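HD domain protein (Enterococcus faecalis, PDB 4LRL) probably hydrolyses deoxyribonucleoside triphosphates, releasing triphosphate at a metal-centred site, under allosteric control by nucleotides bound elsewhere in the tetramer. Local coordinates at residues Val64-Leu67 and Arg68-Gln72; Ser86-Ser89 and His90-Val94; Leu282-Arg285 and Ala286-Phe290. One frame throughout, in Å; residues are numbered along the deposited sequence.

Interaction 1: residues Val64-Leu67 and Arg68-Gln72. With DGT (2'-deoxyguanosine-5'-triphosphate), chain O.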
loop_
_atom_site.group_PDB
_atom_site.type_symbol
_atom_site.label_atom_id
_atom_site.label_comp_id
_atom_site.label_asym_id
_atom_site.label_seq_id
_atom_site.Cartn_x
_atom_site.Cartn_y
_atom_site.Cartn_z
ATOM N N VAL C 64 -3.810 22.934 22.987
ATOM C CA VAL C 64 -3.470 21.871 22.049
ATOM C C VAL C 64 -4.746 21.134 21.626
ATOM O O VAL C 64 -4.907 20.802 20.458
ATOM C CB VAL C 64 -2.417 20.899 22.635
ATOM C CG1 VAL C 64 -2.182 19.700 21.715
ATOM C CG2 VAL C 64 -1.092 21.627 22.861
ATOM N N GLN C 65 -5.655 20.912 22.571
ATOM C CA GLN C 65 -6.898 20.201 22.300
ATOM C C GLN C 65 -7.763 20.860 21.228
ATOM O O GLN C 65 -8.452 20.165 20.475
ATOM C CB GLN C 65 -7.723 20.027 23.578
ATOM C CG GLN C 65 -7.150 18.995 24.534
ATOM C CD GLN C 65 -7.103 17.593 23.945
ATOM O OE1 GLN C 65 -8.104 17.083 23.444
ATOM N NE2 GLN C 65 -5.940 16.958 24.028
ATOM N N ARG C 66 -7.728 22.191 21.158
ATOM C CA ARG C 66 -8.595 22.910 20.231
ATOM C C ARG C 66 -8.121 22.763 18.779
ATOM O O ARG C 66 -8.874 23.023 17.836
ATOM C CB ARG C 66 -8.770 24.381 20.646
ATOM C CG ARG C 66 -7.519 25.220 20.610
ATOM C CD ARG C 66 -7.824 26.627 20.123
ATOM N NE ARG C 66 -6.680 27.123 19.368
ATOM C CZ ARG C 66 -6.705 28.073 18.437
ATOM N NH1 ARG C 66 -5.566 28.389 17.840
ATOM N NH2 ARG C 66 -7.835 28.708 18.101
ATOM N N LEU C 67 -6.882 22.311 18.609
ATOM C CA LEU C 67 -6.376 21.966 17.290
ATOM C C LEU C 67 -7.150 20.797 16.649
ATOM O O LEU C 67 -7.083 20.614 15.446
ATOM C CB LEU C 67 -4.867 21.697 17.333
ATOM C CG LEU C 67 -3.960 22.830 17.831
ATOM C CD1 LEU C 67 -2.470 22.455 17.741
ATOM C CD2 LEU C 67 -4.232 24.167 17.110
ATOM N N ARG C 68 -7.892 20.023 17.441
ATOM C CA ARG C 68 -8.807 19.010 16.884
ATOM C C ARG C 68 -9.892 19.640 16.035
ATOM O O ARG C 68 -10.370 19.034 15.077
ATOM C CB ARG C 68 -9.480 18.193 17.983
ATOM C CG ARG C 68 -8.561 17.245 18.719
ATOM C CD ARG C 68 -9.255 16.786 19.989
ATOM N NE ARG C 68 -8.501 15.792 20.743
ATOM C CZ ARG C 68 -8.481 14.492 20.471
ATOM N NH1 ARG C 68 -9.151 14.015 19.428
ATOM N NH2 ARG C 68 -7.772 13.668 21.238
ATOM N N ARG C 69 -10.278 20.860 16.403
ATOM C CA ARG C 69 -11.389 21.561 15.771
ATOM C C ARG C 69 -10.942 22.463 14.612
ATOM O O ARG C 69 -11.691 23.338 14.165
ATOM C CB ARG C 69 -12.175 22.337 16.834
ATOM C CG ARG C 69 -12.731 21.436 17.934
ATOM C CD ARG C 69 -13.684 22.147 18.880
ATOM N NE ARG C 69 -13.031 23.185 19.673
ATOM C CZ ARG C 69 -12.331 22.965 20.782
ATOM N NH1 ARG C 69 -12.168 21.734 21.259
ATOM N NH2 ARG C 69 -11.784 23.990 21.417
ATOM N N ILE C 70 -9.724 22.240 14.121
ATOM C CA ILE C 70 -9.191 23.045 13.028
ATOM C C ILE C 70 -8.559 22.137 11.982
ATOM O O ILE C 70 -7.624 21.382 12.284
ATOM C CB ILE C 70 -8.174 24.105 13.537
ATOM C CG1 ILE C 70 -8.848 25.071 14.523
ATOM C CG2 ILE C 70 -7.574 24.877 12.372
ATOM C CD1 ILE C 70 -7.896 26.069 15.181
ATOM N N LYS C 71 -9.082 22.195 10.760
ATOM C CA LYS C 71 -8.580 21.359 9.665
ATOM C C LYS C 71 -7.176 21.769 9.303
ATOM O O LYS C 71 -6.855 22.957 9.300
ATOM C CB LYS C 71 -9.467 21.453 8.428
ATOM C CG LYS C 71 -10.734 20.591 8.475
ATOM C CD LYS C 71 -11.490 20.652 7.138
ATOM C CE LYS C 71 -12.198 22.002 6.920
ATOM N NZ LYS C 71 -13.120 22.448 8.044
ATOM N N GLN C 72 -6.350 20.779 8.994
ATOM C CA GLN C 72 -4.966 21.016 8.605
ATOM C C GLN C 72 -4.864 21.665 7.220
ATOM O O GLN C 72 -4.028 22.540 6.999
ATOM C CB GLN C 72 -4.166 19.697 8.658
ATOM C CG GLN C 72 -2.769 19.741 8.028
ATOM C CD GLN C 72 -1.727 20.404 8.929
ATOM O OE1 GLN C 72 -1.961 20.616 10.116
ATOM N NE2 GLN C 72 -0.573 20.728 8.362
HETATM P PG DGT O . -5.223 7.396 32.004
HETATM O O1G DGT O . -5.640 8.082 33.290
HETATM O O2G DGT O . -4.313 8.215 31.116
HETATM O O3G DGT O . -4.780 5.962 32.216
HETATM O O3B DGT O . -6.599 7.317 31.164
HETATM P PB DGT O . -6.809 6.230 29.993
HETATM O O1B DGT O . -5.466 5.762 29.496
HETATM O O2B DGT O . -7.820 5.213 30.476
HETATM O O3A DGT O . -7.557 7.106 28.855
HETATM P PA DGT O . -6.923 8.393 28.125
HETATM O O1A DGT O . -5.505 8.627 28.545
HETATM O O2A DGT O . -7.904 9.532 28.237
HETATM O "O5'" DGT O . -6.906 7.902 26.592
HETATM C "C5'" DGT O . -6.491 6.576 26.254
HETATM C "C4'" DGT O . -6.445 6.399 24.742
HETATM O "O4'" DGT O . -6.843 7.602 24.085
HETATM C "C3'" DGT O . -5.031 6.092 24.273
HETATM O "O3'" DGT O . -5.060 4.942 23.410
HETATM C "C2'" DGT O . -4.571 7.323 23.510
HETATM C "C1'" DGT O . -5.893 7.932 23.069
HETATM N N9 DGT O . -5.872 9.403 22.857
HETATM C C8 DGT O . -6.111 10.006 21.682
HETATM N N7 DGT O . -6.045 11.355 21.789
HETATM C C5 DGT O . -5.759 11.627 23.067
HETATM C C6 DGT O . -5.547 12.855 23.856
HETATM O O6 DGT O . -5.639 13.973 23.306
HETATM N N1 DGT O . -5.266 12.717 25.160
HETATM C C2 DGT O . -5.172 11.511 25.765
HETATM N N2 DGT O . -4.884 11.454 27.083
HETATM N N3 DGT O . -5.358 10.340 25.096
HETATM C C4 DGT O . -5.645 10.340 23.769
#
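Gln65 and Arg68 form a local contact where helix 62-65 gives way to a short 3-10 turn and then a loop, and together they present donors to a bound dGTP. The turn is held by backbone bonds between residues three apart: Arg68 N to Gln65 O (3.1 Å) and Arg69 N to Arg66 O (3.0 Å), with a weak third from Ile70 N to Leu67 O. The side chains of Gln65 and Arg68 run alongside each other in the same direction, their amide and guanidinium planes 39° apart. Arg68 NE donates to Gln65 OE1 at 3.0 Å, approaching from above the carbonyl plane. Gln65 is bent at its second torsion (chi2 -62°), which brings the amide beside the extended arginine and leaves NE2 facing the base. O6 of the guanine then accepts from Gln65 NE2 (3.1 Å) and from Arg68 NH2 (3.0 Å), while the same NH2 lies 2.9 Å from N7. Each group is steadied further: NE2 also bonds Ile59 O, NH1 of Arg68 bonds Ser77 O of the second subunit, and Phe88 makes a cation-pi contact with the guanidinium. Next in the chain, Arg69 folds back so that its guanidinium lies over Arg66 CA, and its NH1 is bonded to Leu348 O of the second subunit. Arg350 and Lys354 of that subunit also bond the nucleotide. Recognition of guanine through O6 at a subunit interface, apart from the metal centre, is consistent with the allosteric dGTP site of an HD-domain dNTP triphosphohydrolase.

Interaction 2: residues Ser86-Ser89 and His90-Val94. With NI (nickel (II) ion), chain N.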
loop_
_atom_site.group_PDB
_atom_site.type_symbol
_atom_site.label_atom_id
_atom_site.label_comp_id
_atom_site.label_asym_id
_atom_site.label_seq_id
_atom_site.Cartn_x
_atom_site.Cartn_y
_atom_site.Cartn_z
ATOM N N SER C 86 -7.074 16.907 11.311
ATOM C CA SER C 86 -6.909 18.136 12.076
ATOM C C SER C 86 -5.444 18.527 12.261
ATOM O O SER C 86 -4.524 17.729 12.014
ATOM C CB SER C 86 -7.530 17.979 13.453
ATOM O OG SER C 86 -6.754 17.076 14.227
ATOM N N ARG C 87 -5.244 19.751 12.722
ATOM C CA ARG C 87 -3.916 20.225 13.082
ATOM C C ARG C 87 -3.410 19.505 14.334
ATOM O O ARG C 87 -2.204 19.485 14.609
ATOM C CB ARG C 87 -3.926 21.738 13.314
ATOM C CG ARG C 87 -4.178 22.551 12.068
ATOM C CD ARG C 87 -3.859 24.037 12.310
ATOM N NE ARG C 87 -3.978 24.791 11.065
ATOM C CZ ARG C 87 -3.019 24.893 10.152
ATOM N NH1 ARG C 87 -1.834 24.314 10.339
ATOM N NH2 ARG C 87 -3.248 25.582 9.049
ATOM N N PHE C 88 -4.336 18.922 15.087
ATOM C CA PHE C 88 -3.972 18.152 16.271
ATOM C C PHE C 88 -3.191 16.894 15.889
ATOM O O PHE C 88 -2.116 16.630 16.441
ATOM C CB PHE C 88 -5.219 17.795 17.074
ATOM C CG PHE C 88 -4.949 16.953 18.305
ATOM C CD1 PHE C 88 -4.626 17.555 19.521
ATOM C CD2 PHE C 88 -5.068 15.560 18.255
ATOM C CE1 PHE C 88 -4.394 16.793 20.659
ATOM C CE2 PHE C 88 -4.839 14.789 19.396
ATOM C CZ PHE C 88 -4.501 15.410 20.598
ATOM N N SER C 89 -3.713 16.125 14.938
ATOM C CA SER C 89 -3.033 14.881 14.551
ATOM C C SER C 89 -1.693 15.187 13.892
ATOM O O SER C 89 -0.731 14.458 14.087
ATOM C CB SER C 89 -3.914 14.001 13.666
ATOM O OG SER C 89 -4.025 14.556 12.390
ATOM N N HIS C 90 -1.622 16.286 13.151
ATOM C CA HIS C 90 -0.351 16.731 12.580
ATOM C C HIS C 90 0.663 17.099 13.666
ATOM O O HIS C 90 1.846 16.767 13.552
ATOM C CB HIS C 90 -0.544 17.900 11.602
ATOM C CG HIS C 90 0.737 18.609 11.254
ATOM N ND1 HIS C 90 1.750 18.011 10.528
ATOM C CD2 HIS C 90 1.165 19.864 11.531
ATOM C CE1 HIS C 90 2.748 18.864 10.381
ATOM N NE2 HIS C 90 2.421 19.995 10.983
ATOM N N SER C 91 0.195 17.769 14.717
ATOM C CA SER C 91 1.053 18.175 15.824
ATOM C C SER C 91 1.649 16.957 16.535
ATOM O O SER C 91 2.851 16.937 16.816
ATOM C CB SER C 91 0.297 19.070 16.807
ATOM O OG SER C 91 0.007 20.322 16.208
ATOM N N LEU C 92 0.826 15.939 16.793
ATOM C CA LEU C 92 1.333 14.710 17.402
ATOM C C LEU C 92 2.305 14.005 16.470
ATOM O O LEU C 92 3.260 13.395 16.930
ATOM C CB LEU C 92 0.202 13.750 17.806
ATOM C CG LEU C 92 -0.885 14.148 18.816
ATOM C CD1 LEU C 92 -1.438 12.905 19.481
ATOM C CD2 LEU C 92 -0.432 15.105 19.892
ATOM N N GLY C 93 2.060 14.104 15.162
ATOM C CA GLY C 93 2.930 13.496 14.159
ATOM C C GLY C 93 4.322 14.107 14.194
ATOM O O GLY C 93 5.335 13.391 14.194
ATOM N N VAL C 94 4.369 15.433 14.219
ATOM C CA VAL C 94 5.634 16.166 14.229
ATOM C C VAL C 94 6.392 15.825 15.496
ATOM O O VAL C 94 7.580 15.558 15.447
ATOM C CB VAL C 94 5.405 17.691 14.087
ATOM C CG1 VAL C 94 6.739 18.478 14.147
ATOM C CG2 VAL C 94 4.690 17.965 12.795
HETATM NI NI NI N . 3.295 21.983 11.035
HETATM O O HOH W 1 1.731 22.323 9.224
HETATM O O HOH W 2 3.654 23.877 10.102
#
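His90 rests its CB against Arg87 O, 3.8 Å away, one turn back in the first part of helix 87-108. From there CG runs anti to the backbone N (chi1 166°) and carries the imidazole off the helix. The two ring nitrogens have separate partners. ND1 is hydrogen-bonded to Asp210, which probably helps fix the rotation of the ring, and NE2, between CD2 and CE1 at the tip of the ring, binds nickel at 2.2 Å. Two waters and the side chains of His134, Asp135 and Asp207 complete the six ligands. This is the H...HD...D signature that gives the HD domain its name, and zinc and calcium are also seen bound at His90. The helix carrying it starts with a serine cap. Ser86, at the N-cap, accepts from Ser89 N at 3.3 Å through its OG and more weakly from Phe88 N, and Ser89 OG donates back to Ser86 O. Arg87 O is gripped twice by Ser91, whose N (3.0 Å) and OG (2.9 Å) arrive from opposite faces of the carbonyl plane. On another side of the helix, Leu92 lays CG over one face of the Phe88 ring, toward its rim, and CD1 comes to 3.9 Å from CE2. The ring also touches Ile59, Val64 and the bound dGTP, while His81 of the second subunit packs against Ser89 and Leu92.

Interaction 3: residues Leu282-Arg285 and Ala286-Phe290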
loop_
_atom_site.group_PDB
_atom_site.type_symbol
_atom_site.label_atom_id
_atom_site.label_comp_id
_atom_site.label_asym_id
_atom_site.label_seq_id
_atom_site.Cartn_x
_atom_site.Cartn_y
_atom_site.Cartn_z
ATOM N N LEU C 282 -16.012 36.369 1.459
ATOM C CA LEU C 282 -17.073 36.200 2.445
ATOM C C LEU C 282 -16.724 36.856 3.777
ATOM O O LEU C 282 -17.525 37.590 4.339
ATOM C CB LEU C 282 -17.350 34.710 2.653
ATOM C CG LEU C 282 -18.266 34.252 3.790
ATOM C CD1 LEU C 282 -19.652 34.822 3.612
ATOM C CD2 LEU C 282 -18.287 32.709 3.851
ATOM N N LEU C 283 -15.523 36.595 4.274
ATOM C CA LEU C 283 -15.091 37.192 5.526
ATOM C C LEU C 283 -14.894 38.690 5.347
ATOM O O LEU C 283 -15.186 39.478 6.251
ATOM C CB LEU C 283 -13.802 36.533 6.035
ATOM C CG LEU C 283 -13.892 35.055 6.441
ATOM C CD1 LEU C 283 -12.508 34.502 6.660
ATOM C CD2 LEU C 283 -14.748 34.846 7.691
ATOM N N HIS C 284 -14.401 39.078 4.174
ATOM C CA HIS C 284 -14.177 40.483 3.896
ATOM C C HIS C 284 -15.495 41.262 3.898
ATOM O O HIS C 284 -15.573 42.352 4.467
ATOM C CB HIS C 284 -13.436 40.672 2.575
ATOM C CG HIS C 284 -12.991 42.081 2.341
ATOM N ND1 HIS C 284 -13.135 42.718 1.125
ATOM C CD2 HIS C 284 -12.441 42.992 3.182
ATOM C CE1 HIS C 284 -12.670 43.952 1.220
ATOM N NE2 HIS C 284 -12.245 44.143 2.458
ATOM N N ARG C 285 -16.521 40.679 3.275
ATOM C CA ARG C 285 -17.846 41.286 3.197
ATOM C C ARG C 285 -18.455 41.455 4.573
ATOM O O ARG C 285 -19.049 42.484 4.862
ATOM C CB ARG C 285 -18.784 40.450 2.312
ATOM C CG ARG C 285 -20.139 41.102 2.009
ATOM C CD ARG C 285 -20.000 42.467 1.311
ATOM N NE ARG C 285 -21.306 43.025 0.962
ATOM C CZ ARG C 285 -21.501 44.251 0.471
ATOM N NH1 ARG C 285 -20.472 45.068 0.262
ATOM N NH2 ARG C 285 -22.729 44.668 0.190
ATOM N N ALA C 286 -18.311 40.435 5.411
ATOM C CA ALA C 286 -18.788 40.498 6.789
ATOM C C ALA C 286 -18.146 41.660 7.560
ATOM O O ALA C 286 -18.835 42.390 8.265
ATOM C CB ALA C 286 -18.540 39.187 7.490
ATOM N N LYS C 287 -16.833 41.821 7.406
ATOM C CA LYS C 287 -16.099 42.910 8.037
ATOM C C LYS C 287 -16.629 44.264 7.552
ATOM O O LYS C 287 -16.848 45.181 8.353
ATOM C CB LYS C 287 -14.595 42.766 7.756
ATOM C CG LYS C 287 -13.688 43.836 8.380
ATOM C CD LYS C 287 -12.213 43.392 8.363
ATOM C CE LYS C 287 -11.232 44.570 8.288
ATOM N NZ LYS C 287 -11.125 45.350 9.540
ATOM N N GLU C 288 -16.849 44.371 6.243
ATOM C CA GLU C 288 -17.311 45.627 5.643
ATOM C C GLU C 288 -18.699 45.995 6.108
ATOM O O GLU C 288 -18.977 47.164 6.371
ATOM C CB GLU C 288 -17.309 45.541 4.122
ATOM C CG GLU C 288 -15.933 45.668 3.515
ATOM C CD GLU C 288 -15.930 45.330 2.042
ATOM O OE1 GLU C 288 -16.667 44.394 1.645
ATOM O OE2 GLU C 288 -15.190 46.000 1.286
ATOM N N LEU C 289 -19.566 44.986 6.190
ATOM C CA LEU C 289 -20.948 45.184 6.611
ATOM C C LEU C 289 -21.014 45.627 8.071
ATOM O O LEU C 289 -21.808 46.495 8.425
ATOM C CB LEU C 289 -21.778 43.921 6.365
ATOM C CG LEU C 289 -22.202 43.623 4.920
ATOM C CD1 LEU C 289 -22.865 42.250 4.848
ATOM C CD2 LEU C 289 -23.122 44.694 4.353
ATOM N N PHE C 290 -20.145 45.051 8.897
ATOM C CA PHE C 290 -20.014 45.430 10.295
ATOM C C PHE C 290 -19.499 46.866 10.463
ATOM O O PHE C 290 -19.834 47.535 11.441
ATOM C CB PHE C 290 -19.086 44.446 11.013
ATOM C CG PHE C 290 -19.009 44.655 12.498
ATOM C CD1 PHE C 290 -20.013 44.170 13.336
ATOM C CD2 PHE C 290 -17.933 45.336 13.061
ATOM C CE1 PHE C 290 -19.943 44.363 14.714
ATOM C CE2 PHE C 290 -17.854 45.534 14.435
ATOM C CZ PHE C 290 -18.861 45.047 15.263
#
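His284 and Glu288, one turn apart near the end of the long helix 270-291, meet with the carboxylate set over a ring face. Backbone bonding supplies the framework. Four regular i to i+4 bonds span the two halves, among them Glu288 N to His284 O (3.0 Å) and Leu289 N to Arg285 O (2.9 Å), so that residues four apart lie along one side of the helix. Polar contacts come next. CD of Glu288 stands 3.6 Å above the His284 ring plane, displaced toward its rim, and OE2 is 3.2 Å from CE1; with ring and carboxylate planes only 32° apart, the two groups partly overlap. Arg285 approaches the same glutamate differently: the side chains cross at about a right angle, the planes stand 81° apart, and NH1 is 4.1 Å from OE1, too far for a salt bridge. The two are nevertheless linked, because the hydroxyl of Tyr384 bonds both OE1 and NH1. The full ion pair of Arg285 is with Asp337, through NH2, and Lys287 pairs with Glu291 in the next turn. Apolar contact completes the set. A bend at the second torsion of Arg285 (chi2 58°) swings the chain across Leu289, whose CD2 lies 3.9 Å above one face of the guanidinium, and CG of the arginine approaches Leu289 CD1 at 4.1 Å. The remaining side chains face neighbouring helices: Leu282 packs on Phe329 and Trp332 of helix 322-332 and on Leu340, Leu343 and Ala344 of helix 338-348, Ala286 reaches Trp332, and Phe308 of helix 305-308 lies against Ala286, Lys287 and Phe290.

How the interactions relate
Interactions 1 and 2 are buried neighbours, their centres about 8 Å apart; they lie on and just after helix 62-65 and at the start of helix 87-108, and touch each other there. Ile70 O and Arg87 N, 2.9 Å apart, probably share a hydrogen bond, and so do Leu67 O and Phe88 N. Phe88 thus ties the metal-bearing helix to the nucleotide pocket of interaction 1, and both contacts touch the second subunit. Some of their polar groups meet ligands, guanine at Gln65 and Arg68, nickel at His90. Interaction 3, some 25 and 31 Å from them between centres, is only partly buried in the HD-associated region; its charged side chains pair with protein groups, and no ligand takes part.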